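Local coordinates for protein putative aminooxidase (Propionibacterium acnes, PDB 2BAC) that probably isomerises double bonds of fatty acids using a bound flavin-adenine dinucleotide, and here holds a conjugated octadecatrienoic acid, at residues A[168-173]-A[368-373]; A[279-284]-A[326-331]; A[295-300]-A[310-315]. All coordinates share one frame; numbering follows the deposited sequence.

Overall arrangement
Followed from the N terminus, the chain lays down helix 166-170 before it reaches the partners of any other contact, and interaction 1 closes the longest loop only when strand 359-373 returns to it. Inside that loop, strand 277-288 begins interaction 2, which closes at strand 325-330. Innermost lies interaction 3, where 295-300 meets 310-315 after a short excursion. The three are nested and none cross. Interactions 2 and 3 are antiparallel strand pairs of one mixed sheet, linked by the pairing of 312-315 with 325-330, whereas interaction 1 packs a helix end on an outermost strand of that sheet. All three touch the same fatty acid.

Interaction 1: residues A[168-173]-A[368-373]; sequences FGYGHF and WYYFPH. With ODT ((11E,13E,15Z)-octadeca-11,13,15-trienoic acid), chain E.
The hydroxyl of Y370 donates a hydrogen bond to the backbone carbonyl of F168, OH to O 2.7 Å, in a worked example of an aromatic cluster with a hydrogen bond at its edge. The cluster consists of Y170, Y370 and F371, and since Y370 also touches the flavin, it lies beside both cofactor and lipid. The same hydroxyl lies over one face of the Y170 ring, displaced toward its rim and 3.2 Å from CZ. Behind it the two tyrosine rings form an offset stack with planes at 27°.

F371 completes the tight part. Its CB sits in the plane of the Y170 ring at the edge, 3.6 Å from CD1, and that edge of Y170 is turned toward the face of F371, the planes standing at 85°. Both strand side chains leave toward the helix end, and with CG anti to the backbone N (chi1 -164°) the Y370 ring extends to Y170. Backbone oxygens approach ring edges: G169 O lies 3.2 Å from Y370 CD2, and Y170 O 3.1 Å from F371 CE2. G169, having no side chain, lets Y370 lie against the backbone.

All five touching residues are buried. The loose part is the far end: beyond Y170 the segments part, and H172 and F173 stand well away from the strand. The F168 ring turns from the strand and packs a face closely on the fatty acid, CD2 to C11 of ODT 3.3 Å.

The hydroxyl of Y170 is hydrogen-bonded to G406 O, and F405 meets the rings of Y170 and F371. Helix 178-184 packs on F168 and Y170 through Y184, while strand 359-373 pairs with 277-288 in the mixed sheet.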
loop_
_atom_site.group_PDB
_atom_site.type_symbol
_atom_site.label_atom_id
_atom_site.label_comp_id
_atom_site.label_asym_id
_atom_site.label_seq_id
_atom_site.Cartn_x
_atom_site.Cartn_y
_atom_site.Cartn_z
ATOM N N PHE A 168 2.443 10.043 0.391
ATOM C CA PHE A 168 2.691 8.647 0.042
ATOM C C PHE A 168 1.455 7.988 -0.606
ATOM O O PHE A 168 1.393 6.754 -0.711
ATOM C CB PHE A 168 3.104 7.846 1.304
ATOM C CG PHE A 168 4.525 8.082 1.770
ATOM C CD1 PHE A 168 5.249 9.224 1.397
ATOM C CD2 PHE A 168 5.132 7.147 2.609
ATOM C CE1 PHE A 168 6.558 9.426 1.845
ATOM C CE2 PHE A 168 6.446 7.321 3.060
ATOM C CZ PHE A 168 7.163 8.468 2.688
ATOM N N GLY A 169 0.471 8.804 -0.994
ATOM C CA GLY A 169 -0.608 8.376 -1.880
ATOM C C GLY A 169 -1.861 7.845 -1.222
ATOM O O GLY A 169 -2.819 7.486 -1.902
ATOM N N TYR A 170 -1.867 7.826 0.108
ATOM C CA TYR A 170 -2.946 7.198 0.867
ATOM C C TYR A 170 -4.202 8.074 1.080
ATOM O O TYR A 170 -5.183 7.612 1.682
ATOM C CB TYR A 170 -2.408 6.683 2.193
ATOM C CG TYR A 170 -1.448 5.522 2.031
ATOM C CD1 TYR A 170 -1.876 4.318 1.442
ATOM C CD2 TYR A 170 -0.124 5.603 2.474
ATOM C CE1 TYR A 170 -0.994 3.235 1.274
ATOM C CE2 TYR A 170 0.753 4.532 2.331
ATOM C CZ TYR A 170 0.314 3.349 1.732
ATOM O OH TYR A 170 1.181 2.292 1.594
ATOM N N GLY A 171 -4.181 9.317 0.594
ATOM C CA GLY A 171 -5.353 10.162 0.656
ATOM C C GLY A 171 -5.263 11.187 1.756
ATOM O O GLY A 171 -4.195 11.415 2.315
ATOM N N HIS A 172 -6.404 11.802 2.051
ATOM C CA HIS A 172 -6.463 13.014 2.845
ATOM C C HIS A 172 -7.262 12.829 4.116
ATOM O O HIS A 172 -8.300 12.159 4.132
ATOM C CB HIS A 172 -7.055 14.134 1.993
ATOM C CG HIS A 172 -6.168 14.523 0.856
ATOM N ND1 HIS A 172 -6.094 13.790 -0.308
ATOM C CD2 HIS A 172 -5.258 15.518 0.737
ATOM C CE1 HIS A 172 -5.206 14.343 -1.113
ATOM N NE2 HIS A 172 -4.678 15.387 -0.500
ATOM N N PHE A 173 -6.766 13.462 5.176
ATOM C CA PHE A 173 -7.324 13.300 6.532
ATOM C C PHE A 173 -8.734 13.852 6.713
ATOM O O PHE A 173 -9.399 13.527 7.688
ATOM C CB PHE A 173 -6.399 13.957 7.571
ATOM C CG PHE A 173 -5.053 13.297 7.720
ATOM C CD1 PHE A 173 -3.951 14.053 8.137
ATOM C CD2 PHE A 173 -4.878 11.934 7.486
ATOM C CE1 PHE A 173 -2.703 13.474 8.313
ATOM C CE2 PHE A 173 -3.615 11.335 7.655
ATOM C CZ PHE A 173 -2.530 12.110 8.076
ATOM N N TRP A 368 -1.149 4.058 -10.479
ATOM C CA TRP A 368 -1.382 2.776 -9.826
ATOM C C TRP A 368 -2.779 2.686 -9.220
ATOM O O TRP A 368 -3.308 3.694 -8.746
ATOM C CB TRP A 368 -0.393 2.592 -8.681
ATOM C CG TRP A 368 1.032 2.509 -9.065
ATOM C CD1 TRP A 368 1.958 3.502 -8.989
ATOM C CD2 TRP A 368 1.735 1.338 -9.511
ATOM N NE1 TRP A 368 3.184 3.038 -9.382
ATOM C CE2 TRP A 368 3.079 1.709 -9.701
ATOM C CE3 TRP A 368 1.349 0.017 -9.775
ATOM C CZ2 TRP A 368 4.043 0.812 -10.162
ATOM C CZ3 TRP A 368 2.291 -0.870 -10.224
ATOM C CH2 TRP A 368 3.633 -0.475 -10.412
ATOM N N TYR A 369 -3.345 1.470 -9.218
ATOM C CA TYR A 369 -4.517 1.123 -8.401
ATOM C C TYR A 369 -4.009 1.047 -6.963
ATOM O O TYR A 369 -3.275 0.139 -6.616
ATOM C CB TYR A 369 -5.123 -0.231 -8.817
ATOM C CG TYR A 369 -6.290 -0.678 -7.966
ATOM C CD1 TYR A 369 -7.600 -0.313 -8.299
ATOM C CD2 TYR A 369 -6.095 -1.441 -6.807
ATOM C CE1 TYR A 369 -8.688 -0.701 -7.508
ATOM C CE2 TYR A 369 -7.183 -1.833 -5.996
ATOM C CZ TYR A 369 -8.468 -1.457 -6.357
ATOM O OH TYR A 369 -9.539 -1.844 -5.587
ATOM N N TYR A 370 -4.399 1.993 -6.133
ATOM C CA TYR A 370 -3.692 2.218 -4.896
ATOM C C TYR A 370 -4.644 2.366 -3.705
ATOM O O TYR A 370 -5.746 2.915 -3.838
ATOM C CB TYR A 370 -2.822 3.465 -5.055
ATOM C CG TYR A 370 -1.737 3.631 -4.009
ATOM C CD1 TYR A 370 -0.605 2.830 -4.029
ATOM C CD2 TYR A 370 -1.841 4.601 -3.019
ATOM C CE1 TYR A 370 0.397 2.988 -3.091
ATOM C CE2 TYR A 370 -0.843 4.768 -2.077
ATOM C CZ TYR A 370 0.274 3.953 -2.111
ATOM O OH TYR A 370 1.278 4.098 -1.184
ATOM N N PHE A 371 -4.210 1.830 -2.563
ATOM C CA PHE A 371 -4.927 1.892 -1.320
ATOM C C PHE A 371 -6.430 1.747 -1.514
ATOM O O PHE A 371 -7.174 2.699 -1.348
ATOM C CB PHE A 371 -4.578 3.189 -0.611
ATOM C CG PHE A 371 -5.318 3.407 0.706
ATOM C CD1 PHE A 371 -5.537 2.352 1.595
ATOM C CD2 PHE A 371 -5.766 4.677 1.055
ATOM C CE1 PHE A 371 -6.207 2.560 2.800
ATOM C CE2 PHE A 371 -6.437 4.890 2.261
ATOM C CZ PHE A 371 -6.658 3.839 3.132
ATOM N N PRO A 372 -6.886 0.537 -1.864
ATOM C CA PRO A 372 -8.322 0.346 -1.817
ATOM C C PRO A 372 -8.817 0.427 -0.368
ATOM O O PRO A 372 -8.161 -0.077 0.558
ATOM C CB PRO A 372 -8.500 -1.066 -2.382
ATOM C CG PRO A 372 -7.196 -1.764 -2.014
ATOM C CD PRO A 372 -6.182 -0.690 -2.291
ATOM N N HIS A 373 -9.959 1.075 -0.176
ATOM C CA HIS A 373 -10.536 1.205 1.141
ATOM C C HIS A 373 -11.999 1.601 1.014
ATOM O O HIS A 373 -12.511 1.714 -0.092
ATOM C CB HIS A 373 -9.777 2.262 1.938
ATOM C CG HIS A 373 -9.863 3.630 1.342
ATOM N ND1 HIS A 373 -9.210 3.974 0.172
ATOM C CD2 HIS A 373 -10.504 4.742 1.763
ATOM C CE1 HIS A 373 -9.452 5.247 -0.097
ATOM N NE2 HIS A 373 -10.233 5.736 0.855
HETATM O O1 ODT E . 11.578 10.720 3.464
HETATM C C1 ODT E . 12.751 10.433 3.168
HETATM O O2 ODT E . 13.706 10.585 3.964
HETATM C C2 ODT E . 12.971 9.886 1.787
HETATM C C3 ODT E . 11.598 9.615 1.172
HETATM C C4 ODT E . 11.630 9.663 -0.349
HETATM C C5 ODT E . 10.234 9.937 -0.892
HETATM C C6 ODT E . 9.650 8.643 -1.420
HETATM C C7 ODT E . 8.153 8.713 -1.636
HETATM C C8 ODT E . 7.493 7.464 -1.078
HETATM C C9 ODT E . 6.312 7.158 -1.967
HETATM C C10 ODT E . 5.254 6.193 -1.438
HETATM C C11 ODT E . 5.488 5.441 -0.147
HETATM C C12 ODT E . 4.438 4.689 0.155
HETATM C C13 ODT E . 4.231 3.815 1.306
HETATM C C14 ODT E . 5.069 3.583 2.292
HETATM C C15 ODT E . 4.598 2.658 3.317
HETATM C C16 ODT E . 5.331 2.332 4.387
HETATM C C17 ODT E . 6.725 2.876 4.658
HETATM C C18 ODT E . 7.263 2.298 5.958
#

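Interaction 2: residues A[279-284]-A[326-331]; sequences QQYMVD and TTYLLR. With ODT ((11E,13E,15Z)-octadeca-11,13,15-trienoic acid), chain E.
Y281 and Y328 bring their rings together on one face of an antiparallel strand pair, a case of two tyrosines of one sheet face lining a ligand site. With CG anti to the backbone N (chi1 -167°) the Y281 ring reaches toward the neighbouring strand, and its OH comes 3.4 Å from Y328 CB. The Y328 ring runs alongside V283, whose CG2 is 3.8 Å from Y328 CD1. The fatty acid passes over a face of Y328 near C9, and its C10 lies at the edge of Y281, while the flavin touches Y281, V283 and Y328. The Y281 hydroxyl is hydrogen-bonded to A167 O.

On the face of M282 and L329, L329 places CG between its own N and C (chi1 66°), and its CD1 meets M282 CB at 3.8 Å. T327 OG1 lies 2.7 Å from a water that also approaches D284 OD2 and M282 O. At the end, R331 CD comes within 4.0 Å of M282 SD, and Q280 OE1 lies over the guanidinium face. That guanidinium is held from outside the pair, NE by K339 O and NH1 by T367 OG1.

Five backbone hydrogen bonds join the two segments, M282 N to L329 O being almost straight at 176°. Strand 277-288 lies between 325-330 and 359-373, and helix 341-355 packs on L329 and T327.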
loop_
_atom_site.group_PDB
_atom_site.type_symbol
_atom_site.label_atom_id
_atom_site.label_comp_id
_atom_site.label_asym_id
_atom_site.label_seq_id
_atom_site.Cartn_x
_atom_site.Cartn_y
_atom_site.Cartn_z
ATOM N N GLN A 279 -7.264 4.942 -4.637
ATOM C CA GLN A 279 -6.455 6.117 -4.910
ATOM C C GLN A 279 -5.849 5.963 -6.267
ATOM O O GLN A 279 -5.409 4.872 -6.624
ATOM C CB GLN A 279 -5.353 6.279 -3.835
ATOM C CG GLN A 279 -5.912 6.421 -2.407
ATOM C CD GLN A 279 -6.798 7.675 -2.234
ATOM O OE1 GLN A 279 -8.027 7.591 -2.238
ATOM N NE2 GLN A 279 -6.169 8.825 -2.098
ATOM N N GLN A 280 -5.848 7.048 -7.033
ATOM C CA GLN A 280 -5.119 7.119 -8.294
ATOM C C GLN A 280 -3.774 7.829 -8.072
ATOM O O GLN A 280 -3.650 9.041 -8.234
ATOM C CB GLN A 280 -5.990 7.793 -9.359
ATOM C CG GLN A 280 -7.269 6.990 -9.612
ATOM C CD GLN A 280 -8.267 7.706 -10.499
ATOM O OE1 GLN A 280 -7.939 8.135 -11.614
ATOM N NE2 GLN A 280 -9.503 7.822 -10.021
ATOM N N TYR A 281 -2.773 7.039 -7.680
ATOM C CA TYR A 281 -1.444 7.531 -7.283
ATOM C C TYR A 281 -0.480 7.413 -8.486
ATOM O O TYR A 281 -0.269 6.305 -9.027
ATOM C CB TYR A 281 -0.977 6.702 -6.077
ATOM C CG TYR A 281 0.214 7.206 -5.292
ATOM C CD1 TYR A 281 0.425 8.572 -5.081
ATOM C CD2 TYR A 281 1.121 6.292 -4.704
ATOM C CE1 TYR A 281 1.519 9.026 -4.338
ATOM C CE2 TYR A 281 2.210 6.735 -3.951
ATOM C CZ TYR A 281 2.405 8.104 -3.782
ATOM O OH TYR A 281 3.473 8.560 -3.043
ATOM N N MET A 282 0.059 8.562 -8.925
ATOM C CA MET A 282 0.852 8.648 -10.156
ATOM C C MET A 282 2.323 8.946 -9.903
ATOM O O MET A 282 2.661 9.917 -9.234
ATOM C CB MET A 282 0.295 9.718 -11.099
ATOM C CG MET A 282 1.015 9.784 -12.447
ATOM S SD MET A 282 -0.002 10.596 -13.686
ATOM C CE MET A 282 0.943 12.051 -14.129
ATOM N N VAL A 283 3.172 8.096 -10.475
ATOM C CA VAL A 283 4.611 8.174 -10.353
ATOM C C VAL A 283 5.179 8.476 -11.736
ATOM O O VAL A 283 4.725 7.903 -12.738
ATOM C CB VAL A 283 5.200 6.823 -9.840
ATOM C CG1 VAL A 283 6.731 6.913 -9.666
ATOM C CG2 VAL A 283 4.482 6.358 -8.531
ATOM N N ASP A 284 6.158 9.382 -11.792
ATOM C CA ASP A 284 6.908 9.630 -13.022
ATOM C C ASP A 284 8.407 9.473 -12.782
ATOM O O ASP A 284 8.962 10.171 -11.925
ATOM C CB ASP A 284 6.618 11.034 -13.554
ATOM C CG ASP A 284 5.206 11.186 -14.088
ATOM O OD1 ASP A 284 5.050 11.131 -15.328
ATOM O OD2 ASP A 284 4.262 11.363 -13.278
ATOM N N THR A 326 12.085 9.971 -9.141
ATOM C CA THR A 326 10.650 9.704 -9.241
ATOM C C THR A 326 9.878 10.754 -8.480
ATOM O O THR A 326 10.277 11.159 -7.382
ATOM C CB THR A 326 10.258 8.280 -8.749
ATOM O OG1 THR A 326 11.012 7.919 -7.574
ATOM C CG2 THR A 326 10.474 7.250 -9.889
ATOM N N THR A 327 8.791 11.219 -9.104
ATOM C CA THR A 327 7.856 12.167 -8.497
ATOM C C THR A 327 6.548 11.480 -8.157
ATOM O O THR A 327 6.173 10.496 -8.818
ATOM C CB THR A 327 7.546 13.329 -9.444
ATOM O OG1 THR A 327 6.874 12.842 -10.628
ATOM C CG2 THR A 327 8.857 14.120 -9.789
ATOM N N TYR A 328 5.846 12.018 -7.151
ATOM C CA TYR A 328 4.613 11.414 -6.622
ATOM C C TYR A 328 3.471 12.420 -6.461
ATOM O O TYR A 328 3.636 13.470 -5.814
ATOM C CB TYR A 328 4.900 10.709 -5.286
ATOM C CG TYR A 328 6.028 9.714 -5.406
ATOM C CD1 TYR A 328 5.774 8.365 -5.613
ATOM C CD2 TYR A 328 7.363 10.143 -5.389
ATOM C CE1 TYR A 328 6.814 7.449 -5.763
ATOM C CE2 TYR A 328 8.416 9.244 -5.542
ATOM C CZ TYR A 328 8.140 7.899 -5.732
ATOM O OH TYR A 328 9.187 7.026 -5.887
ATOM N N LEU A 329 2.312 12.088 -7.044
ATOM C CA LEU A 329 1.122 12.949 -6.976
ATOM C C LEU A 329 -0.182 12.130 -6.938
ATOM O O LEU A 329 -0.218 10.980 -7.381
ATOM C CB LEU A 329 1.098 13.933 -8.162
ATOM C CG LEU A 329 0.923 13.406 -9.601
ATOM C CD1 LEU A 329 -0.534 13.278 -9.974
ATOM C CD2 LEU A 329 1.650 14.313 -10.620
ATOM N N LEU A 330 -1.247 12.736 -6.418
ATOM C CA LEU A 330 -2.555 12.103 -6.387
ATOM C C LEU A 330 -3.508 12.762 -7.369
ATOM O O LEU A 330 -3.519 13.985 -7.505
ATOM C CB LEU A 330 -3.140 12.143 -4.971
ATOM C CG LEU A 330 -2.895 10.913 -4.096
ATOM C CD1 LEU A 330 -3.435 11.154 -2.675
ATOM C CD2 LEU A 330 -3.517 9.636 -4.704
ATOM N N ARG A 331 -4.303 11.943 -8.059
ATOM C CA ARG A 331 -5.234 12.442 -9.072
ATOM C C ARG A 331 -6.700 12.490 -8.618
ATOM O O ARG A 331 -7.551 12.962 -9.370
ATOM C CB ARG A 331 -5.126 11.588 -10.337
ATOM C CG ARG A 331 -3.770 11.655 -11.008
ATOM C CD ARG A 331 -3.652 10.643 -12.139
ATOM N NE ARG A 331 -4.657 10.896 -13.162
ATOM C CZ ARG A 331 -5.073 10.015 -14.062
ATOM N NH1 ARG A 331 -4.561 8.799 -14.100
ATOM N NH2 ARG A 331 -6.011 10.359 -14.951
HETATM O O1 ODT E . 11.578 10.720 3.464
HETATM C C1 ODT E . 12.751 10.433 3.168
HETATM O O2 ODT E . 13.706 10.585 3.964
HETATM C C2 ODT E . 12.971 9.886 1.787
HETATM C C3 ODT E . 11.598 9.615 1.172
HETATM C C4 ODT E . 11.630 9.663 -0.349
HETATM C C5 ODT E . 10.234 9.937 -0.892
HETATM C C6 ODT E . 9.650 8.643 -1.420
HETATM C C7 ODT E . 8.153 8.713 -1.636
HETATM C C8 ODT E . 7.493 7.464 -1.078
HETATM C C9 ODT E . 6.312 7.158 -1.967
HETATM C C10 ODT E . 5.254 6.193 -1.438
HETATM C C11 ODT E . 5.488 5.441 -0.147
HETATM C C12 ODT E . 4.438 4.689 0.155
HETATM C C13 ODT E . 4.231 3.815 1.306
HETATM C C14 ODT E . 5.069 3.583 2.292
HETATM C C15 ODT E . 4.598 2.658 3.317
HETATM C C16 ODT E . 5.331 2.332 4.387
HETATM C C17 ODT E . 6.725 2.876 4.658
HETATM C C18 ODT E . 7.263 2.298 5.958
HETATM O O HOH W 1 4.246 12.106 -10.500
#

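Interaction 3: residues A[295-300]-A[310-315]. With ODT ((11E,13E,15Z)-octadeca-11,13,15-trienoic acid), chain E.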
loop_
_atom_site.group_PDB
_atom_site.type_symbol
_atom_site.label_atom_id
_atom_site.label_comp_id
_atom_site.label_asym_id
_atom_site.label_seq_id
_atom_site.Cartn_x
_atom_site.Cartn_y
_atom_site.Cartn_z
ATOM N N SER A 295 16.019 14.099 -0.869
ATOM C CA SER A 295 14.612 13.958 -1.244
ATOM C C SER A 295 13.828 15.147 -0.702
ATOM O O SER A 295 14.221 15.747 0.299
ATOM C CB SER A 295 14.046 12.640 -0.737
ATOM O OG SER A 295 14.672 11.554 -1.421
ATOM N N GLY A 296 12.740 15.497 -1.379
ATOM C CA GLY A 296 11.943 16.674 -1.012
ATOM C C GLY A 296 10.462 16.368 -0.880
ATOM O O GLY A 296 9.874 15.778 -1.795
ATOM N N TYR A 297 9.896 16.753 0.271
ATOM C CA TYR A 297 8.468 16.714 0.579
ATOM C C TYR A 297 7.935 18.119 0.484
ATOM O O TYR A 297 8.655 19.061 0.800
ATOM C CB TYR A 297 8.222 16.265 2.015
ATOM C CG TYR A 297 8.461 14.803 2.276
ATOM C CD1 TYR A 297 7.402 13.954 2.612
ATOM C CD2 TYR A 297 9.747 14.267 2.195
ATOM C CE1 TYR A 297 7.616 12.613 2.874
ATOM C CE2 TYR A 297 9.970 12.922 2.423
ATOM C CZ TYR A 297 8.899 12.096 2.761
ATOM O OH TYR A 297 9.110 10.757 2.992
ATOM N N VAL A 298 6.665 18.245 0.086
ATOM C CA VAL A 298 5.989 19.540 -0.084
ATOM C C VAL A 298 4.624 19.493 0.625
ATOM O O VAL A 298 3.584 19.248 -0.001
ATOM C CB VAL A 298 5.830 19.907 -1.606
ATOM C CG1 VAL A 298 5.362 21.365 -1.800
ATOM C CG2 VAL A 298 7.150 19.642 -2.369
ATOM N N PRO A 299 4.627 19.686 1.952
ATOM C CA PRO A 299 3.361 19.762 2.705
ATOM C C PRO A 299 2.258 20.673 2.107
ATOM O O PRO A 299 1.078 20.290 2.126
ATOM C CB PRO A 299 3.805 20.226 4.103
ATOM C CG PRO A 299 5.256 19.723 4.222
ATOM C CD PRO A 299 5.819 19.773 2.830
ATOM N N ASP A 300 2.622 21.830 1.562
ATOM C CA ASP A 300 1.649 22.679 0.848
ATOM C C ASP A 300 0.865 21.932 -0.235
ATOM O O ASP A 300 -0.305 22.227 -0.482
ATOM C CB ASP A 300 2.338 23.885 0.171
ATOM C CG ASP A 300 2.834 24.933 1.158
ATOM O OD1 ASP A 300 2.356 24.991 2.306
ATOM O OD2 ASP A 300 3.716 25.714 0.773
ATOM N N VAL A 310 2.855 17.796 -7.290
ATOM C CA VAL A 310 3.877 16.942 -6.688
ATOM C C VAL A 310 4.002 17.194 -5.173
ATOM O O VAL A 310 4.249 18.316 -4.705
ATOM C CB VAL A 310 5.219 17.113 -7.429
ATOM C CG1 VAL A 310 6.305 16.223 -6.848
ATOM C CG2 VAL A 310 5.023 16.835 -8.895
ATOM N N MET A 311 3.812 16.111 -4.420
ATOM C CA MET A 311 3.810 16.114 -2.970
ATOM C C MET A 311 5.154 15.693 -2.396
ATOM O O MET A 311 5.503 16.090 -1.284
ATOM C CB MET A 311 2.726 15.159 -2.473
ATOM C CG MET A 311 1.331 15.474 -2.984
ATOM S SD MET A 311 0.084 14.458 -2.200
ATOM C CE MET A 311 0.391 12.870 -2.963
ATOM N N VAL A 312 5.889 14.872 -3.145
ATOM C CA VAL A 312 7.216 14.393 -2.729
ATOM C C VAL A 312 7.984 13.880 -3.963
ATOM O O VAL A 312 7.383 13.521 -4.970
ATOM C CB VAL A 312 7.094 13.246 -1.687
ATOM C CG1 VAL A 312 6.324 12.059 -2.305
ATOM C CG2 VAL A 312 8.471 12.793 -1.157
ATOM N N TYR A 313 9.309 13.876 -3.904
ATOM C CA TYR A 313 10.104 13.233 -4.959
ATOM C C TYR A 313 11.305 12.542 -4.368
ATOM O O TYR A 313 11.810 12.948 -3.323
ATOM C CB TYR A 313 10.537 14.213 -6.057
ATOM C CG TYR A 313 11.346 15.396 -5.577
ATOM C CD1 TYR A 313 12.709 15.286 -5.311
ATOM C CD2 TYR A 313 10.740 16.628 -5.387
ATOM C CE1 TYR A 313 13.434 16.391 -4.862
ATOM C CE2 TYR A 313 11.457 17.726 -4.964
ATOM C CZ TYR A 313 12.792 17.613 -4.702
ATOM O OH TYR A 313 13.463 18.743 -4.257
ATOM N N TYR A 314 11.772 11.519 -5.069
ATOM C CA TYR A 314 12.708 10.561 -4.498
ATOM C C TYR A 314 14.108 10.645 -5.078
ATOM O O TYR A 314 14.324 10.392 -6.268
ATOM C CB TYR A 314 12.149 9.146 -4.669
ATOM C CG TYR A 314 12.983 8.011 -4.125
ATOM C CD1 TYR A 314 13.820 8.166 -3.010
ATOM C CD2 TYR A 314 12.881 6.745 -4.696
ATOM C CE1 TYR A 314 14.562 7.085 -2.509
ATOM C CE2 TYR A 314 13.604 5.659 -4.198
ATOM C CZ TYR A 314 14.451 5.826 -3.115
ATOM O OH TYR A 314 15.173 4.725 -2.675
ATOM N N HIS A 315 15.051 10.979 -4.198
ATOM C CA HIS A 315 16.474 11.001 -4.502
ATOM C C HIS A 315 17.090 9.666 -4.072
ATOM O O HIS A 315 17.389 9.466 -2.909
ATOM C CB HIS A 315 17.130 12.185 -3.774
ATOM C CG HIS A 315 18.603 12.330 -4.022
ATOM N ND1 HIS A 315 19.551 12.080 -3.051
ATOM C CD2 HIS A 315 19.288 12.712 -5.126
ATOM C CE1 HIS A 315 20.756 12.301 -3.548
ATOM N NE2 HIS A 315 20.624 12.689 -4.803
HETATM O O1 ODT E . 11.578 10.720 3.464
HETATM C C1 ODT E . 12.751 10.433 3.168
HETATM O O2 ODT E . 13.706 10.585 3.964
HETATM C C2 ODT E . 12.971 9.886 1.787
HETATM C C3 ODT E . 11.598 9.615 1.172
HETATM C C4 ODT E . 11.630 9.663 -0.349
HETATM C C5 ODT E . 10.234 9.937 -0.892
HETATM C C6 ODT E . 9.650 8.643 -1.420
HETATM C C7 ODT E . 8.153 8.713 -1.636
HETATM C C8 ODT E . 7.493 7.464 -1.078
HETATM C C9 ODT E . 6.312 7.158 -1.967
HETATM C C10 ODT E . 5.254 6.193 -1.438
HETATM C C11 ODT E . 5.488 5.441 -0.147
HETATM C C12 ODT E . 4.438 4.689 0.155
HETATM C C13 ODT E . 4.231 3.815 1.306
HETATM C C14 ODT E . 5.069 3.583 2.292
HETATM C C15 ODT E . 4.598 2.658 3.317
HETATM C C16 ODT E . 5.331 2.332 4.387
HETATM C C17 ODT E . 6.725 2.876 4.658
HETATM C C18 ODT E . 7.263 2.298 5.958
HETATM O O HOH W 2 16.348 10.119 0.140
#
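G296 and Y313 face each other as a hydrogen-bonded antiparallel pair, with the strand axes 4.8 Å apart and their directions at 170°. Y313 N donates to G296 O at 2.9 Å, and the return bond from G296 N to Y313 O is weak at 3.3 Å. Y297 and V312 form the following non-hydrogen-bonded pair, after which V298 N reaches M311 O at 2.8 Å. At the other end a side chain enters the ladder: H315 N donates to S295 OG, 2.9 Å away, and that hydroxyl also binds a water.

The two faces differ: one meets the lipid, the other packs on helix 341-355. On the first, V312 and Y297 point the same way, and CG2 of V312 stands over the centre of the Y297 ring at 3.7 Å, a CH-pi contact only 6° off the normal. The ring is thus packed from one face while its hydroxyl donates a short hydrogen bond to the carboxylate of the fatty acid, OH to O1 of ODT 2.5 Å. V312 CG2 also touches the alkyl chain, and R88 NE is also hydrogen-bonded to the fatty acid.

On the opposite face, with CG between the backbone N and C (chi1 58°), the Y313 ring lies over G296, whose CA, bare of any side chain, makes a CH-pi contact 4.1 Å from the ring centroid.

Strand 88-91 flanks 295-297 on its outer side, strand 325-330 flanks 312-315, and helix 341-355 packs on Y313 and V298 through F355.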